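Local coordinates for sphingomyelinase C (Streptomyces griseocarneus, PDB 7CNE), which belongs to the endonuclease/exonuclease/phosphatase family and adopts a DNase I-like fold, in which central beta-sheets are covered by helices, at residues D166-F171 with L208-L213; A202-M207 with L246-H251; H150-D155 with G161-D166; Q173-L178 with L250-H255. All blocks are in the same frame, centred on the assembly; numbering follows the deposited sequence.

Overall arrangement
Following the chain from its N terminus, the first closure is interaction 3, a short loop that ties the exit of strand 142-150 to the first turn of helix 162-180. The same helix then supplies 166-171 and 173-178 to interactions 1 and 4. Interaction 1 closes the excursion through strand 188-192 by joining helix 162-180 to helix 203-211. Interaction 2 joins helix 203-211 to strand 247-251, and its closure crosses that of interaction 1. Interaction 4 runs from helix 162-180 to the end of strand 247-251; it crosses interaction 1 and shares L250 and H251 with interaction 2. Two helices and the edge strand of one sheet are thus joined pairwise.

Interaction 1. Residues D166-F171 with L208-L213; sequences DRSRQF and LADGDL
S168 meets D210 where helix 162-180 runs past the last turn of helix 203-211, a contact that shows how two helices on one sheet can be joined by a polar bond beside an apolar patch. The serine hydroxyl stands anti to the backbone N (chi1 175°), and from there S168 OG donates a hydrogen bond of 2.8 Å to D210 OD2. The approach is from above the carboxylate, 59° out of its plane. S168 CB lies close to the same oxygen, so the whole short side chain rests against one branch of the aspartate. The other branch, OD1, forms a salt bridge with R172, just beyond the segment.

One turn on, F171 brings its CB to 3.7 Å from D210 CB, and the same F171 CB lies 3.9 Å from G211 N. The backbones are close here: the CA atoms of F171 and G211 are 4.8 Å apart. D210 CB sits at the edge of the phenyl ring, near its plane, while the ring itself leads away from 208-213 and packs on M207. Immediately afterwards helix 203-211 is closed by a Schellman motif, with D212 at positive phi and L213 N bonded to L208 O at 2.8 Å; the companion bond from D212 N to A209 O is weak.

Chemically, D210 is held through both oxygens by helix 162-180, one partner a neutral hydroxyl and the other the charged R172. The nearby arginine would be expected to favour the ionised carboxylate, and the two grips together should limit its rotation.

Interaction 2. Residues A202-M207 with L246-H251; sequences AEYASM and LDYVLH
Y248 and M207 meet where helix 203-211 lies over strand 247-251, an edge strand of the six-stranded sheet in this DNase I-like fold, and the pairing is a worked example of a Met-aromatic contact. The axes of the short segments 203-207 and 247-251 approach to 12.6 Å and cross at -34°, a spacing bridged by side chains alone.

The main bump is the M207 methyl. With CG anti to the backbone N, the methionine reaches toward the strand, and a bend at the thioether (chi3 80°) turns the methyl over the flat tyrosine. M207 CE stands 3.9 Å from the centroid of the Y248 ring and only 8° off the ring normal, a CH-pi contact over the middle of one face; the sulfur lies over the same ring, farther out. Next to this landing place L250 forms a wall, with L250 CD1 3.8 Å from M207 CE, so the methyl fills the corner between a ring face and a leucine branch.

Y204 adds a second bump. Its ring presents an edge, and Y204 CE1 comes to 3.7 Å from Y248 CE2, approaching the second ring obliquely. At the far end of the strand tyrosine, the OH is hydrogen-bonded to V197 O, while Y204 CD1 lies 3.7 Å from that same Y248 OH.

Interaction 3. Residues H150-D155 with G161-D166; sequences HAQSTD and GEAAAD
A163, Q152 and D166 account for most of the surface buried here, and A163 is the centre of it. Its methyl projects from the first turn of the helix into the bend of 150-155, where A163 CB touches S153 O at 3.5 Å and T154 CA at 3.9 Å. T154 is the centre of an inverse gamma turn, and the chain passes closest to the helix there, with T154 CA and A163 CA 5.4 Å apart.

Q152 lies against the same turn with its aliphatic part. Q152 CG is 3.6 Å from A163 O and 4.3 Å from D166 CB, so the methylene rests against two residues of the same helical turn.

The contact illustrates how a connection between a strand and a helix folds back on the helix it leads into: strand 142-150 ends at H150, the loop packs against the first turn of the new helix, and G161 occupies the N-cap position of helix 162-180.

Beyond CG the glutamine bends at chi2 (73°), which carries its amide round to the carbonyl of the next residue. Q152 NE2 donates to S153 O at 2.8 Å with an N-H...O angle of 163°, arriving in the carbonyl plane on a lone pair. Q152 OE1 accepts from the backbone N of C122, a residue disulfide-bonded to C158. On the main chain of Q152, the N bonds to Q170 and the O to R167, both farther along helix 162-180.

Interaction 4. Residues Q173-L178 with L250-H255; sequences QIDAFL and LHRNGH
R252 reaches across to D175 and L178 from the type II beta turn (R252 to H255) that follows strand 247-251, tying the edge of a sheet to helix 162-180 of the DNase I-like fold. It serves as an example of an arginine that uses its flat group twice, by face and by edge.

At CB the side chain sets out with CG anti to the backbone N, and it stays extended as far as NE, which lets it reach the helix. CD is the first atom to pass the helix, with R252 CD 4.1 Å from L178 CD1. The two side chains slide past each other in opposite directions, so R252 NE is next to L178 CB at 4.0 Å. R252 CZ then lies 3.9 Å from that same L178 CB, which sits over the centre of one guanidinium face. L178 is itself backed by V189 and Y134 of the sheet.

At the tip both terminal nitrogens converge end-on on a single oxygen of D175, whose CG lies at the edge of the guanidinium, in its plane. Each bond of this salt bridge is bent, with N-H...O angles of 134° from NH1 and 139° from NH2. R252 NH1 uses the anti lone pair of D175 OD1 at 2.9 Å, whereas R252 NH2 reaches D175 OD1 at 2.8 Å from the anti side but 31° out of the carboxylate plane.

Interaction 1. Residues D166-F171 with L208-L213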
loop_
_atom_site.group_PDB
_atom_site.type_symbol
_atom_site.label_atom_id
_atom_site.label_comp_id
_atom_site.label_asym_id
_atom_site.label_seq_id
_atom_site.Cartn_x
_atom_site.Cartn_y
_atom_site.Cartn_z
ATOM N N ASP A 166 5.778 14.229 -9.306
ATOM C CA ASP A 166 5.103 13.082 -9.894
ATOM C C ASP A 166 4.102 12.456 -8.929
ATOM O O ASP A 166 3.046 11.989 -9.371
ATOM C CB ASP A 166 6.126 12.059 -10.383
ATOM C CG ASP A 166 6.757 12.478 -11.695
ATOM O OD1 ASP A 166 6.200 13.388 -12.343
ATOM O OD2 ASP A 166 7.795 11.914 -12.077
ATOM N N ARG A 167 4.384 12.451 -7.618
ATOM C CA ARG A 167 3.350 12.035 -6.669
ATOM C C ARG A 167 2.095 12.879 -6.840
ATOM O O ARG A 167 0.974 12.356 -6.820
ATOM C CB ARG A 167 3.850 12.137 -5.221
ATOM C CG ARG A 167 4.779 11.013 -4.778
ATOM C CD ARG A 167 4.955 10.967 -3.267
ATOM N NE ARG A 167 5.750 12.073 -2.733
ATOM C CZ ARG A 167 7.078 12.083 -2.652
ATOM N NH1 ARG A 167 7.796 11.049 -3.098
ATOM N NH2 ARG A 167 7.691 13.137 -2.119
ATOM N N SER A 168 2.262 14.196 -6.986
ATOM C CA SER A 168 1.104 15.062 -7.171
ATOM C C SER A 168 0.293 14.624 -8.384
ATOM O O SER A 168 -0.932 14.491 -8.309
ATOM C CB SER A 168 1.556 16.518 -7.316
ATOM O OG SER A 168 0.466 17.370 -7.616
ATOM N N ARG A 169 0.971 14.372 -9.510
ATOM C CA ARG A 169 0.267 13.909 -10.703
ATOM C C ARG A 169 -0.368 12.536 -10.480
ATOM O O ARG A 169 -1.457 12.257 -10.998
ATOM C CB ARG A 169 1.224 13.877 -11.899
ATOM C CG ARG A 169 1.602 15.282 -12.420
ATOM C CD ARG A 169 3.027 15.342 -12.994
ATOM N NE ARG A 169 3.320 16.667 -13.558
ATOM C CZ ARG A 169 3.651 17.736 -12.831
ATOM N NH1 ARG A 169 3.747 17.648 -11.504
ATOM N NH2 ARG A 169 3.900 18.900 -13.426
ATOM N N GLN A 170 0.296 11.660 -9.718
ATOM C CA GLN A 170 -0.293 10.345 -9.446
ATOM C C GLN A 170 -1.583 10.471 -8.644
ATOM O O GLN A 170 -2.583 9.809 -8.952
ATOM C CB GLN A 170 0.712 9.453 -8.712
ATOM C CG GLN A 170 1.920 9.045 -9.593
ATOM C CD GLN A 170 2.940 8.191 -8.852
ATOM O OE1 GLN A 170 2.857 8.022 -7.629
ATOM N NE2 GLN A 170 3.907 7.640 -9.591
ATOM N N PHE A 171 -1.583 11.320 -7.612
ATOM C CA PHE A 171 -2.805 11.523 -6.837
ATOM C C PHE A 171 -3.905 12.131 -7.701
ATOM O O PHE A 171 -5.080 11.755 -7.583
ATOM C CB PHE A 171 -2.532 12.420 -5.622
ATOM C CG PHE A 171 -1.491 11.881 -4.669
ATOM C CD1 PHE A 171 -1.471 10.534 -4.319
ATOM C CD2 PHE A 171 -0.537 12.740 -4.107
ATOM C CE1 PHE A 171 -0.504 10.034 -3.416
ATOM C CE2 PHE A 171 0.430 12.256 -3.210
ATOM C CZ PHE A 171 0.446 10.891 -2.870
ATOM N N LEU A 208 -3.706 15.734 0.276
ATOM C CA LEU A 208 -5.150 15.798 0.500
ATOM C C LEU A 208 -5.855 16.530 -0.637
ATOM O O LEU A 208 -6.899 16.088 -1.125
ATOM C CB LEU A 208 -5.448 16.495 1.829
ATOM C CG LEU A 208 -4.979 15.845 3.136
ATOM C CD1 LEU A 208 -5.397 16.726 4.285
ATOM C CD2 LEU A 208 -5.559 14.425 3.278
ATOM N N ALA A 209 -5.304 17.667 -1.057
ATOM C CA ALA A 209 -5.938 18.449 -2.117
ATOM C C ALA A 209 -5.842 17.741 -3.464
ATOM O O ALA A 209 -6.804 17.745 -4.239
ATOM C CB ALA A 209 -5.303 19.840 -2.189
ATOM N N ASP A 210 -4.692 17.119 -3.754
ATOM C CA ASP A 210 -4.511 16.445 -5.040
ATOM C C ASP A 210 -5.411 15.219 -5.173
ATOM O O ASP A 210 -5.990 14.984 -6.240
ATOM C CB ASP A 210 -3.047 16.049 -5.219
ATOM C CG ASP A 210 -2.144 17.248 -5.533
ATOM O OD1 ASP A 210 -2.651 18.250 -6.085
ATOM O OD2 ASP A 210 -0.936 17.180 -5.215
ATOM N N GLY A 211 -5.528 14.415 -4.113
ATOM C CA GLY A 211 -6.415 13.265 -4.128
ATOM C C GLY A 211 -7.861 13.557 -3.808
ATOM O O GLY A 211 -8.695 12.645 -3.875
ATOM N N ASP A 212 -8.181 14.813 -3.479
ATOM C CA ASP A 212 -9.509 15.207 -2.993
ATOM C C ASP A 212 -9.935 14.340 -1.804
ATOM O O ASP A 212 -11.037 13.782 -1.758
ATOM C CB ASP A 212 -10.544 15.169 -4.116
ATOM C CG ASP A 212 -11.785 16.020 -3.801
ATOM O OD1 ASP A 212 -11.753 16.781 -2.809
ATOM O OD2 ASP A 212 -12.792 15.918 -4.541
ATOM N N LEU A 213 -9.044 14.254 -0.816
ATOM C CA LEU A 213 -9.172 13.344 0.313
ATOM C C LEU A 213 -9.554 14.104 1.575
ATOM O O LEU A 213 -9.035 15.192 1.828
ATOM C CB LEU A 213 -7.854 12.601 0.557
ATOM C CG LEU A 213 -7.260 11.891 -0.662
ATOM C CD1 LEU A 213 -5.802 11.551 -0.417
ATOM C CD2 LEU A 213 -8.087 10.643 -0.966
#

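Interaction 2. Residues A202-M207 with L246-H251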
loop_
_atom_site.group_PDB
_atom_site.type_symbol
_atom_site.label_atom_id
_atom_site.label_comp_id
_atom_site.label_asym_id
_atom_site.label_seq_id
_atom_site.Cartn_x
_atom_site.Cartn_y
_atom_site.Cartn_z
ATOM N N ALA A 202 4.783 19.616 4.783
ATOM C CA ALA A 202 3.829 20.431 4.033
ATOM C C ALA A 202 3.177 19.655 2.889
ATOM O O ALA A 202 2.061 19.990 2.475
ATOM C CB ALA A 202 4.523 21.680 3.481
ATOM N N GLU A 203 3.854 18.632 2.358
ATOM C CA GLU A 203 3.275 17.842 1.273
ATOM C C GLU A 203 2.026 17.074 1.713
ATOM O O GLU A 203 1.196 16.731 0.864
ATOM C CB GLU A 203 4.332 16.878 0.702
ATOM C CG GLU A 203 3.880 16.115 -0.549
ATOM C CD GLU A 203 4.946 15.179 -1.113
ATOM O OE1 GLU A 203 4.723 14.655 -2.219
ATOM O OE2 GLU A 203 5.995 14.961 -0.459
ATOM N N TYR A 204 1.857 16.820 3.015
ATOM C CA TYR A 204 0.627 16.187 3.496
ATOM C C TYR A 204 -0.608 16.945 3.024
ATOM O O TYR A 204 -1.547 16.352 2.483
ATOM C CB TYR A 204 0.647 16.100 5.023
ATOM C CG TYR A 204 -0.652 15.647 5.645
ATOM C CD1 TYR A 204 -1.052 14.314 5.583
ATOM C CD2 TYR A 204 -1.481 16.548 6.309
ATOM C CE1 TYR A 204 -2.256 13.892 6.168
ATOM C CE2 TYR A 204 -2.684 16.132 6.903
ATOM C CZ TYR A 204 -3.062 14.811 6.825
ATOM O OH TYR A 204 -4.246 14.399 7.418
ATOM N N ALA A 205 -0.616 18.269 3.204
ATOM C CA ALA A 205 -1.780 19.051 2.799
ATOM C C ALA A 205 -1.970 19.049 1.284
ATOM O O ALA A 205 -3.106 19.053 0.802
ATOM C CB ALA A 205 -1.671 20.486 3.328
ATOM N N SER A 206 -0.886 19.061 0.505
ATOM C CA SER A 206 -1.100 19.023 -0.943
ATOM C C SER A 206 -1.564 17.641 -1.403
ATOM O O SER A 206 -2.327 17.536 -2.372
ATOM C CB SER A 206 0.156 19.467 -1.694
ATOM O OG SER A 206 1.266 18.637 -1.408
ATOM N N MET A 207 -1.142 16.577 -0.716
ATOM C CA MET A 207 -1.680 15.250 -1.015
ATOM C C MET A 207 -3.200 15.221 -0.854
ATOM O O MET A 207 -3.921 14.750 -1.744
ATOM C CB MET A 207 -1.016 14.204 -0.114
ATOM C CG MET A 207 -1.609 12.809 -0.239
ATOM S SD MET A 207 -0.953 11.730 1.035
ATOM C CE MET A 207 -1.980 12.229 2.438
ATOM N N LEU A 246 4.228 7.650 6.358
ATOM C CA LEU A 246 3.946 7.611 4.927
ATOM C C LEU A 246 2.679 6.874 4.506
ATOM O O LEU A 246 2.334 6.931 3.316
ATOM C CB LEU A 246 5.133 6.969 4.181
ATOM C CG LEU A 246 6.517 7.568 4.450
ATOM C CD1 LEU A 246 7.613 6.806 3.685
ATOM C CD2 LEU A 246 6.478 9.021 4.052
ATOM N N ASP A 247 1.984 6.188 5.414
ATOM C CA ASP A 247 0.978 5.189 5.053
ATOM C C ASP A 247 -0.397 5.612 5.567
ATOM O O ASP A 247 -0.528 6.025 6.721
ATOM C CB ASP A 247 1.392 3.821 5.617
ATOM C CG ASP A 247 2.774 3.371 5.110
ATOM O OD1 ASP A 247 2.875 2.984 3.924
ATOM O OD2 ASP A 247 3.763 3.409 5.886
ATOM N N TYR A 248 -1.422 5.510 4.709
ATOM C CA TYR A 248 -2.715 6.141 4.957
ATOM C C TYR A 248 -3.865 5.287 4.442
ATOM O O TYR A 248 -3.711 4.515 3.494
ATOM C CB TYR A 248 -2.825 7.505 4.258
ATOM C CG TYR A 248 -1.745 8.512 4.596
ATOM C CD1 TYR A 248 -0.555 8.559 3.869
ATOM C CD2 TYR A 248 -1.938 9.449 5.613
ATOM C CE1 TYR A 248 0.426 9.502 4.156
ATOM C CE2 TYR A 248 -0.963 10.402 5.908
ATOM C CZ TYR A 248 0.219 10.419 5.168
ATOM O OH TYR A 248 1.209 11.339 5.454
ATOM N N VAL A 249 -5.039 5.474 5.052
ATOM C CA VAL A 249 -6.324 5.058 4.481
ATOM C C VAL A 249 -7.267 6.236 4.661
ATOM O O VAL A 249 -7.672 6.539 5.788
ATOM C CB VAL A 249 -6.902 3.801 5.143
ATOM C CG1 VAL A 249 -8.212 3.354 4.432
ATOM C CG2 VAL A 249 -5.871 2.669 5.190
ATOM N N LEU A 250 -7.622 6.900 3.564
ATOM C CA LEU A 250 -8.354 8.163 3.632
ATOM C C LEU A 250 -9.572 8.127 2.720
ATOM O O LEU A 250 -9.488 7.682 1.570
ATOM C CB LEU A 250 -7.452 9.351 3.247
ATOM C CG LEU A 250 -6.242 9.593 4.157
ATOM C CD1 LEU A 250 -5.279 10.656 3.574
ATOM C CD2 LEU A 250 -6.695 9.981 5.561
ATOM N N HIS A 251 -10.696 8.617 3.236
ATOM C CA HIS A 251 -11.929 8.716 2.473
ATOM C C HIS A 251 -11.877 9.887 1.493
ATOM O O HIS A 251 -11.068 10.814 1.622
ATOM C CB HIS A 251 -13.123 8.870 3.410
ATOM C CG HIS A 251 -13.453 7.617 4.148
ATOM N ND1 HIS A 251 -14.306 6.661 3.639
ATOM C CD2 HIS A 251 -13.019 7.140 5.338
ATOM C CE1 HIS A 251 -14.399 5.659 4.494
ATOM N NE2 HIS A 251 -13.626 5.923 5.531
#

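Interaction 3. Residues H150-D155 with G161-D166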
loop_
_atom_site.group_PDB
_atom_site.type_symbol
_atom_site.label_atom_id
_atom_site.label_comp_id
_atom_site.label_asym_id
_atom_site.label_seq_id
_atom_site.Cartn_x
_atom_site.Cartn_y
_atom_site.Cartn_z
ATOM N N HIS A 150 0.793 2.342 -4.260
ATOM C CA HIS A 150 2.112 2.645 -3.723
ATOM C C HIS A 150 2.628 3.784 -4.596
ATOM O O HIS A 150 2.963 3.559 -5.758
ATOM C CB HIS A 150 3.022 1.415 -3.798
ATOM C CG HIS A 150 4.370 1.612 -3.180
ATOM N ND1 HIS A 150 5.388 0.690 -3.316
ATOM C CD2 HIS A 150 4.866 2.613 -2.411
ATOM C CE1 HIS A 150 6.458 1.121 -2.671
ATOM N NE2 HIS A 150 6.166 2.281 -2.106
ATOM N N ALA A 151 2.647 4.999 -4.065
ATOM C CA ALA A 151 2.951 6.180 -4.864
ATOM C C ALA A 151 4.463 6.374 -5.026
ATOM O O ALA A 151 5.284 5.682 -4.415
ATOM C CB ALA A 151 2.307 7.426 -4.242
ATOM N N GLN A 152 4.821 7.331 -5.884
ATOM C CA GLN A 152 6.211 7.565 -6.273
ATOM C C GLN A 152 7.143 7.708 -5.069
ATOM O O GLN A 152 6.894 8.504 -4.162
ATOM C CB GLN A 152 6.279 8.828 -7.136
ATOM C CG GLN A 152 7.700 9.347 -7.406
ATOM C CD GLN A 152 8.439 8.469 -8.379
ATOM O OE1 GLN A 152 7.910 8.139 -9.432
ATOM N NE2 GLN A 152 9.667 8.071 -8.032
ATOM N N SER A 153 8.239 6.956 -5.078
ATOM C CA SER A 153 9.216 7.057 -4.005
ATOM C C SER A 153 10.171 8.224 -4.254
ATOM O O SER A 153 10.303 8.731 -5.370
ATOM C CB SER A 153 10.011 5.754 -3.865
ATOM O OG SER A 153 10.801 5.523 -5.025
ATOM N N THR A 154 10.831 8.665 -3.185
ATOM C CA THR A 154 11.807 9.752 -3.284
ATOM C C THR A 154 13.149 9.141 -3.689
ATOM O O THR A 154 14.035 8.882 -2.871
ATOM C CB THR A 154 11.868 10.529 -1.972
ATOM O OG1 THR A 154 10.572 11.091 -1.721
ATOM C CG2 THR A 154 12.884 11.672 -2.053
ATOM N N ASP A 155 13.291 8.922 -4.996
ATOM C CA ASP A 155 14.293 8.032 -5.565
ATOM C C ASP A 155 15.517 8.781 -6.076
ATOM O O ASP A 155 15.436 9.932 -6.514
ATOM C CB ASP A 155 13.701 7.215 -6.716
ATOM C CG ASP A 155 14.695 6.225 -7.283
ATOM O OD1 ASP A 155 14.990 5.243 -6.576
ATOM O OD2 ASP A 155 15.205 6.439 -8.409
ATOM N N GLY A 161 12.985 17.671 -6.482
ATOM C CA GLY A 161 11.583 18.017 -6.596
ATOM C C GLY A 161 10.769 17.148 -7.532
ATOM O O GLY A 161 9.531 17.211 -7.488
ATOM N N GLU A 162 11.410 16.329 -8.368
ATOM C CA GLU A 162 10.660 15.576 -9.369
ATOM C C GLU A 162 9.773 14.504 -8.734
ATOM O O GLU A 162 8.657 14.263 -9.206
ATOM C CB GLU A 162 11.611 14.941 -10.381
ATOM C CG GLU A 162 10.885 14.484 -11.647
ATOM C CD GLU A 162 11.820 13.869 -12.673
ATOM O OE1 GLU A 162 12.980 13.576 -12.316
ATOM O OE2 GLU A 162 11.389 13.677 -13.831
ATOM N N ALA A 163 10.257 13.841 -7.680
ATOM C CA ALA A 163 9.462 12.807 -7.019
ATOM C C ALA A 163 8.154 13.375 -6.477
ATOM O O ALA A 163 7.081 12.800 -6.688
ATOM C CB ALA A 163 10.274 12.151 -5.898
ATOM N N ALA A 164 8.226 14.499 -5.759
ATOM C CA ALA A 164 7.015 15.128 -5.241
ATOM C C ALA A 164 6.103 15.592 -6.371
ATOM O O ALA A 164 4.876 15.464 -6.280
ATOM C CB ALA A 164 7.372 16.307 -4.336
ATOM N N ALA A 165 6.685 16.137 -7.442
ATOM C CA ALA A 165 5.871 16.559 -8.579
ATOM C C ALA A 165 5.118 15.380 -9.183
ATOM O O ALA A 165 3.945 15.505 -9.552
ATOM C CB ALA A 165 6.747 17.230 -9.636
ATOM N N ASP A 166 5.778 14.229 -9.306
ATOM C CA ASP A 166 5.103 13.082 -9.894
ATOM C C ASP A 166 4.102 12.456 -8.929
ATOM O O ASP A 166 3.046 11.989 -9.371
ATOM C CB ASP A 166 6.126 12.059 -10.383
ATOM C CG ASP A 166 6.757 12.478 -11.695
ATOM O OD1 ASP A 166 6.200 13.388 -12.343
ATOM O OD2 ASP A 166 7.795 11.914 -12.077
#

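Interaction 4. Residues Q173-L178 with L250-H255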
loop_
_atom_site.group_PDB
_atom_site.type_symbol
_atom_site.label_atom_id
_atom_site.label_comp_id
_atom_site.label_asym_id
_atom_site.label_seq_id
_atom_site.Cartn_x
_atom_site.Cartn_y
_atom_site.Cartn_z
ATOM N N GLN A 173 -4.191 11.750 -10.955
ATOM C CA GLN A 173 -4.644 10.711 -11.874
ATOM C C GLN A 173 -5.677 9.807 -11.210
ATOM O O GLN A 173 -6.665 9.407 -11.840
ATOM C CB GLN A 173 -3.457 9.885 -12.381
ATOM C CG GLN A 173 -3.878 8.848 -13.447
ATOM C CD GLN A 173 -2.762 7.886 -13.863
ATOM O OE1 GLN A 173 -1.589 8.090 -13.549
ATOM N NE2 GLN A 173 -3.133 6.836 -14.585
ATOM N N ILE A 174 -5.452 9.466 -9.938
ATOM C CA ILE A 174 -6.416 8.676 -9.177
ATOM C C ILE A 174 -7.720 9.448 -9.034
ATOM O O ILE A 174 -8.813 8.914 -9.262
ATOM C CB ILE A 174 -5.824 8.301 -7.805
ATOM C CG1 ILE A 174 -4.718 7.255 -7.965
ATOM C CG2 ILE A 174 -6.927 7.813 -6.823
ATOM C CD1 ILE A 174 -3.834 7.133 -6.753
ATOM N N ASP A 175 -7.618 10.726 -8.661
ATOM C CA ASP A 175 -8.796 11.584 -8.552
ATOM C C ASP A 175 -9.576 11.628 -9.864
ATOM O O ASP A 175 -10.811 11.512 -9.874
ATOM C CB ASP A 175 -8.367 12.993 -8.122
ATOM C CG ASP A 175 -9.507 14.005 -8.181
ATOM O OD1 ASP A 175 -10.554 13.790 -7.528
ATOM O OD2 ASP A 175 -9.344 15.016 -8.898
ATOM N N ALA A 176 -8.872 11.787 -10.987
ATOM C CA ALA A 176 -9.567 11.870 -12.267
ATOM C C ALA A 176 -10.221 10.540 -12.618
ATOM O O ALA A 176 -11.351 10.506 -13.127
ATOM C CB ALA A 176 -8.593 12.318 -13.360
ATOM N N PHE A 177 -9.535 9.434 -12.327
ATOM C CA PHE A 177 -10.115 8.108 -12.533
ATOM C C PHE A 177 -11.404 7.942 -11.728
ATOM O O PHE A 177 -12.423 7.466 -12.248
ATOM C CB PHE A 177 -9.081 7.036 -12.154
ATOM C CG PHE A 177 -9.622 5.623 -12.177
ATOM C CD1 PHE A 177 -9.513 4.849 -13.317
ATOM C CD2 PHE A 177 -10.229 5.076 -11.054
ATOM C CE1 PHE A 177 -10.013 3.551 -13.351
ATOM C CE2 PHE A 177 -10.740 3.774 -11.075
ATOM C CZ PHE A 177 -10.628 3.010 -12.220
ATOM N N LEU A 178 -11.379 8.326 -10.449
ATOM C CA LEU A 178 -12.554 8.116 -9.610
ATOM C C LEU A 178 -13.705 9.016 -10.041
ATOM O O LEU A 178 -14.869 8.604 -10.007
ATOM C CB LEU A 178 -12.193 8.361 -8.148
ATOM C CG LEU A 178 -11.266 7.281 -7.586
ATOM C CD1 LEU A 178 -10.732 7.719 -6.235
ATOM C CD2 LEU A 178 -11.998 5.932 -7.466
ATOM N N LEU A 250 -7.622 6.900 3.564
ATOM C CA LEU A 250 -8.354 8.163 3.632
ATOM C C LEU A 250 -9.572 8.127 2.720
ATOM O O LEU A 250 -9.488 7.682 1.570
ATOM C CB LEU A 250 -7.452 9.351 3.247
ATOM C CG LEU A 250 -6.242 9.593 4.157
ATOM C CD1 LEU A 250 -5.279 10.656 3.574
ATOM C CD2 LEU A 250 -6.695 9.981 5.561
ATOM N N HIS A 251 -10.696 8.617 3.236
ATOM C CA HIS A 251 -11.929 8.716 2.473
ATOM C C HIS A 251 -11.877 9.887 1.493
ATOM O O HIS A 251 -11.068 10.814 1.622
ATOM C CB HIS A 251 -13.123 8.870 3.410
ATOM C CG HIS A 251 -13.453 7.617 4.148
ATOM N ND1 HIS A 251 -14.306 6.661 3.639
ATOM C CD2 HIS A 251 -13.019 7.140 5.338
ATOM C CE1 HIS A 251 -14.399 5.659 4.494
ATOM N NE2 HIS A 251 -13.626 5.923 5.531
ATOM N N ARG A 252 -12.767 9.829 0.507
ATOM C CA ARG A 252 -12.874 10.843 -0.537
ATOM C C ARG A 252 -13.875 11.921 -0.139
ATOM O O ARG A 252 -14.959 11.617 0.370
ATOM C CB ARG A 252 -13.320 10.183 -1.845
ATOM C CG ARG A 252 -13.404 11.105 -3.039
ATOM C CD ARG A 252 -13.373 10.273 -4.320
ATOM N NE ARG A 252 -13.583 11.066 -5.523
ATOM C CZ ARG A 252 -12.620 11.667 -6.215
ATOM N NH1 ARG A 252 -11.351 11.578 -5.828
ATOM N NH2 ARG A 252 -12.932 12.361 -7.302
ATOM N N ASN A 253 -13.516 13.183 -0.382
ATOM C CA ASN A 253 -14.440 14.272 -0.083
ATOM C C ASN A 253 -15.756 14.093 -0.833
ATOM O O ASN A 253 -15.781 13.647 -1.983
ATOM C CB ASN A 253 -13.820 15.622 -0.441
ATOM C CG ASN A 253 -12.755 16.050 0.550
ATOM O OD1 ASN A 253 -12.891 15.824 1.756
ATOM N ND2 ASN A 253 -11.689 16.679 0.047
ATOM N N GLY A 254 -16.856 14.439 -0.169
ATOM C CA GLY A 254 -18.164 14.367 -0.781
ATOM C C GLY A 254 -18.815 13.000 -0.767
ATOM O O GLY A 254 -19.918 12.856 -1.304
ATOM N N HIS A 255 -18.183 11.991 -0.179
ATOM C CA HIS A 255 -18.765 10.660 -0.127
ATOM C C HIS A 255 -19.050 10.287 1.317
ATOM O O HIS A 255 -18.411 10.798 2.244
ATOM C CB HIS A 255 -17.842 9.628 -0.787
ATOM C CG HIS A 255 -17.824 9.735 -2.278
ATOM N ND1 HIS A 255 -18.621 8.955 -3.086
ATOM C CD2 HIS A 255 -17.161 10.581 -3.104
ATOM C CE1 HIS A 255 -18.425 9.289 -4.349
ATOM N NE2 HIS A 255 -17.543 10.274 -4.388
#